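Local structure of ribonucleoside triphosphate reductase (Lactobacillus leichmannii, 1L1L) at residues 150-155 with 455-460. The protein reduces ribonucleoside triphosphates to their deoxy forms as a monomeric, allosterically regulated class II ribonucleotide reductase that uses adenosylcobalamin, a B12 coenzyme. Numbering follows the deposited sequence.
Sequences FSFLFD and YDWEIS. Unlike the reference sequence in segment 150-155: Phe152 (reference Cys).
Phe152, on helix 148-158, faces Trp457, the N-cap residue of helix 458-467, with their CA atoms 8.1 Å apart. Trp457 meets helix 148-158 in two ways, which suits a side chain with broad faces and one polar N-H. On one face stands the edge of Phe152: CD1 lies 3.6 Å from Trp457 CD2, and the planes, at 68°, make an edge-to-face pair. With CG anti to the backbone N (chi1 180°), the phenyl ring is carried across toward 455-460, while Phe152 CA makes an off-centre CH-pi contact with the six-membered ring. Helix 148-158 lies in the connection between strands 119-123 and 162-166, neighbouring parallel strands, probably of this enzyme's ten-stranded alpha-beta barrel; Val122 of the former also packs on Phe152. At the indole edge, Trp457 NE1 donates to Asp155 OD2 at 3.0 Å (158°); OD2 lies near the indole plane and accepts with its anti lone pair. A carboxylate fits here because it can also pair with Arg224 through OD1 and Lys159 through OD2; Lys159 bridges to Asp456 too, probably offsetting the repulsion between the two carboxylates. Ser460, small enough to sit beside the phenyl edge, brings OG to 3.7 Å from Phe152 CE1 while hydrogen-bonding to Gly416 O.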
ATOM      1  N   PHE A 150      -8.495  -4.914  16.407  1.00 30.38           N
ATOM      2  CA  PHE A 150      -9.141  -3.732  15.852  1.00 30.31           C
ATOM      3  C   PHE A 150      -8.322  -2.497  16.188  1.00 29.47           C
ATOM      4  O   PHE A 150      -8.278  -1.537  15.407  1.00 28.94           O
ATOM      5  CB  PHE A 150     -10.553  -3.571  16.421  1.00 31.28           C
ATOM      6  CG  PHE A 150     -11.460  -4.728  16.123  1.00 31.80           C
ATOM      7  CD1 PHE A 150     -12.053  -4.856  14.869  1.00 32.10           C
ATOM      8  CD2 PHE A 150     -11.698  -5.699  17.084  1.00 31.61           C
ATOM      9  CE1 PHE A 150     -12.876  -5.942  14.572  1.00 33.10           C
ATOM     10  CE2 PHE A 150     -12.521  -6.797  16.799  1.00 33.42           C
ATOM     11  CZ  PHE A 150     -13.109  -6.919  15.541  1.00 32.96           C
ATOM     12  N   SER A 151      -7.698  -2.519  17.363  1.00 28.22           N
ATOM     13  CA  SER A 151      -6.870  -1.397  17.794  1.00 27.10           C
ATOM     14  C   SER A 151      -5.632  -1.323  16.910  1.00 26.41           C
ATOM     15  O   SER A 151      -5.180  -0.225  16.553  1.00 25.41           O
ATOM     16  CB  SER A 151      -6.448  -1.568  19.255  1.00 27.38           C
ATOM     17  OG  SER A 151      -7.565  -1.436  20.116  1.00 25.25           O
ATOM     18  N   PHE A 152      -5.087  -2.493  16.583  1.00 25.78           N
ATOM     19  CA  PHE A 152      -3.898  -2.587  15.737  1.00 25.72           C
ATOM     20  C   PHE A 152      -4.233  -2.000  14.372  1.00 25.81           C
ATOM     21  O   PHE A 152      -3.524  -1.129  13.856  1.00 23.44           O
ATOM     22  CB  PHE A 152      -3.471  -4.046  15.567  1.00 25.79           C
ATOM     23  CG  PHE A 152      -2.252  -4.213  14.706  1.00 27.80           C
ATOM     24  CD1 PHE A 152      -0.973  -4.061  15.250  1.00 28.38           C
ATOM     25  CD2 PHE A 152      -2.375  -4.424  13.336  1.00 25.87           C
ATOM     26  CE1 PHE A 152       0.160  -4.112  14.440  1.00 28.34           C
ATOM     27  CE2 PHE A 152      -1.246  -4.473  12.518  1.00 26.99           C
ATOM     28  CZ  PHE A 152       0.020  -4.316  13.069  1.00 26.87           C
ATOM     29  N   LEU A 153      -5.323  -2.487  13.781  1.00 24.10           N
ATOM     30  CA  LEU A 153      -5.744  -1.990  12.480  1.00 24.61           C
ATOM     31  C   LEU A 153      -6.011  -0.480  12.502  1.00 24.08           C
ATOM     32  O   LEU A 153      -5.551   0.252  11.617  1.00 24.13           O
ATOM     33  CB  LEU A 153      -6.996  -2.740  12.014  1.00 25.75           C
ATOM     34  CG  LEU A 153      -7.650  -2.266  10.717  1.00 25.39           C
ATOM     35  CD1 LEU A 153      -7.943  -3.450   9.837  1.00 28.20           C
ATOM     36  CD2 LEU A 153      -8.915  -1.512  11.043  1.00 27.35           C
ATOM     37  N   PHE A 154      -6.753  -0.022  13.513  1.00 22.58           N
ATOM     38  CA  PHE A 154      -7.110   1.388  13.684  1.00 22.50           C
ATOM     39  C   PHE A 154      -5.834   2.250  13.750  1.00 22.51           C
ATOM     40  O   PHE A 154      -5.712   3.282  13.089  1.00 22.27           O
ATOM     41  CB  PHE A 154      -7.909   1.536  14.991  1.00 21.86           C
ATOM     42  CG  PHE A 154      -8.683   2.834  15.128  1.00 21.94           C
ATOM     43  CD1 PHE A 154      -8.738   3.770  14.103  1.00 20.93           C
ATOM     44  CD2 PHE A 154      -9.388   3.095  16.306  1.00 21.58           C
ATOM     45  CE1 PHE A 154      -9.477   4.944  14.238  1.00 20.39           C
ATOM     46  CE2 PHE A 154     -10.131   4.263  16.455  1.00 20.27           C
ATOM     47  CZ  PHE A 154     -10.177   5.195  15.418  1.00 20.82           C
ATOM     48  N   ASP A 155      -4.878   1.793  14.540  1.00 22.75           N
ATOM     49  CA  ASP A 155      -3.625   2.535  14.721  1.00 24.51           C
ATOM     50  C   ASP A 155      -2.819   2.665  13.419  1.00 23.78           C
ATOM     51  O   ASP A 155      -2.501   3.775  12.985  1.00 26.15           O
ATOM     52  CB  ASP A 155      -2.796   1.862  15.826  1.00 24.62           C
ATOM     53  CG  ASP A 155      -1.552   2.662  16.198  1.00 25.91           C
ATOM     54  OD1 ASP A 155      -1.662   3.895  16.303  1.00 25.36           O
ATOM     55  OD2 ASP A 155      -0.484   2.046  16.394  1.00 27.87           O
ATOM     56  N   TYR A 455       9.401   0.177  16.361  1.00 36.02           N
ATOM     57  CA  TYR A 455       8.049  -0.350  16.130  1.00 36.32           C
ATOM     58  C   TYR A 455       7.259  -0.307  17.433  1.00 36.80           C
ATOM     59  O   TYR A 455       7.755  -0.736  18.470  1.00 37.57           O
ATOM     60  CB  TYR A 455       8.095  -1.784  15.594  1.00 34.53           C
ATOM     61  CG  TYR A 455       8.595  -1.890  14.170  1.00 34.94           C
ATOM     62  CD1 TYR A 455       9.937  -2.155  13.901  1.00 33.71           C
ATOM     63  CD2 TYR A 455       7.731  -1.702  13.084  1.00 34.10           C
ATOM     64  CE1 TYR A 455      10.413  -2.234  12.594  1.00 32.89           C
ATOM     65  CE2 TYR A 455       8.202  -1.777  11.761  1.00 33.64           C
ATOM     66  CZ  TYR A 455       9.553  -2.045  11.529  1.00 33.97           C
ATOM     67  OH  TYR A 455      10.060  -2.111  10.239  1.00 31.66           O
ATOM     68  N   ASP A 456       6.025   0.194  17.373  1.00 37.20           N
ATOM     69  CA  ASP A 456       5.182   0.325  18.565  1.00 37.56           C
ATOM     70  C   ASP A 456       4.550  -0.945  19.138  1.00 37.37           C
ATOM     71  O   ASP A 456       4.318  -1.029  20.343  1.00 37.66           O
ATOM     72  CB  ASP A 456       4.059   1.339  18.317  1.00 37.68           C
ATOM     73  CG  ASP A 456       4.577   2.726  17.967  1.00 38.14           C
ATOM     74  OD1 ASP A 456       5.637   3.143  18.486  1.00 39.20           O
ATOM     75  OD2 ASP A 456       3.912   3.415  17.177  1.00 38.35           O
ATOM     76  N   TRP A 457       4.251  -1.925  18.295  1.00 36.99           N
ATOM     77  CA  TRP A 457       3.615  -3.144  18.784  1.00 36.50           C
ATOM     78  C   TRP A 457       4.560  -4.291  19.056  1.00 37.72           C
ATOM     79  O   TRP A 457       5.434  -4.607  18.244  1.00 37.63           O
ATOM     80  CB  TRP A 457       2.529  -3.605  17.814  1.00 34.67           C
ATOM     81  CG  TRP A 457       1.454  -2.607  17.669  1.00 33.26           C
ATOM     82  CD1 TRP A 457       1.471  -1.495  16.885  1.00 32.75           C
ATOM     83  CD2 TRP A 457       0.207  -2.587  18.371  1.00 33.52           C
ATOM     84  NE1 TRP A 457       0.314  -0.780  17.053  1.00 33.11           N
ATOM     85  CE2 TRP A 457      -0.481  -1.430  17.961  1.00 33.09           C
ATOM     86  CE3 TRP A 457      -0.393  -3.434  19.311  1.00 33.87           C
ATOM     87  CZ2 TRP A 457      -1.743  -1.096  18.454  1.00 33.74           C
ATOM     88  CZ3 TRP A 457      -1.650  -3.100  19.801  1.00 33.95           C
ATOM     89  CH2 TRP A 457      -2.309  -1.944  19.371  1.00 33.87           C
ATOM     90  N   GLU A 458       4.364  -4.933  20.203  1.00 38.18           N
ATOM     91  CA  GLU A 458       5.208  -6.044  20.588  1.00 38.92           C
ATOM     92  C   GLU A 458       5.213  -7.141  19.541  1.00 38.63           C
ATOM     93  O   GLU A 458       6.267  -7.634  19.153  1.00 38.18           O
ATOM     94  CB  GLU A 458       4.746  -6.641  21.915  1.00 40.93           C
ATOM     95  CG  GLU A 458       5.667  -7.752  22.397  1.00 44.37           C
ATOM     96  CD  GLU A 458       5.158  -8.440  23.641  1.00 46.64           C
ATOM     97  OE1 GLU A 458       4.131  -9.152  23.550  1.00 48.03           O
ATOM     98  OE2 GLU A 458       5.785  -8.265  24.709  1.00 48.38           O
ATOM     99  N   ILE A 459       4.029  -7.530  19.086  1.00 38.22           N
ATOM    100  CA  ILE A 459       3.923  -8.594  18.103  1.00 37.54           C
ATOM    101  C   ILE A 459       4.692  -8.292  16.815  1.00 37.15           C
ATOM    102  O   ILE A 459       5.224  -9.202  16.180  1.00 36.64           O
ATOM    103  CB  ILE A 459       2.444  -8.890  17.770  1.00 38.41           C
ATOM    104  CG1 ILE A 459       2.360 -10.130  16.885  1.00 39.50           C
ATOM    105  CG2 ILE A 459       1.797  -7.672  17.105  1.00 37.58           C
ATOM    106  CD1 ILE A 459       0.946 -10.598  16.620  1.00 39.94           C
ATOM    107  N   SER A 460       4.750  -7.019  16.432  1.00 36.50           N
ATOM    108  CA  SER A 460       5.472  -6.631  15.220  1.00 37.01           C
ATOM    109  C   SER A 460       6.981  -6.757  15.460  1.00 37.48           C
ATOM    110  O   SER A 460       7.714  -7.281  14.616  1.00 37.53           O
ATOM    111  CB  SER A 460       5.126  -5.189  14.828  1.00 36.46           C
ATOM    112  OG  SER A 460       3.733  -5.036  14.582  1.00 35.87           O
TER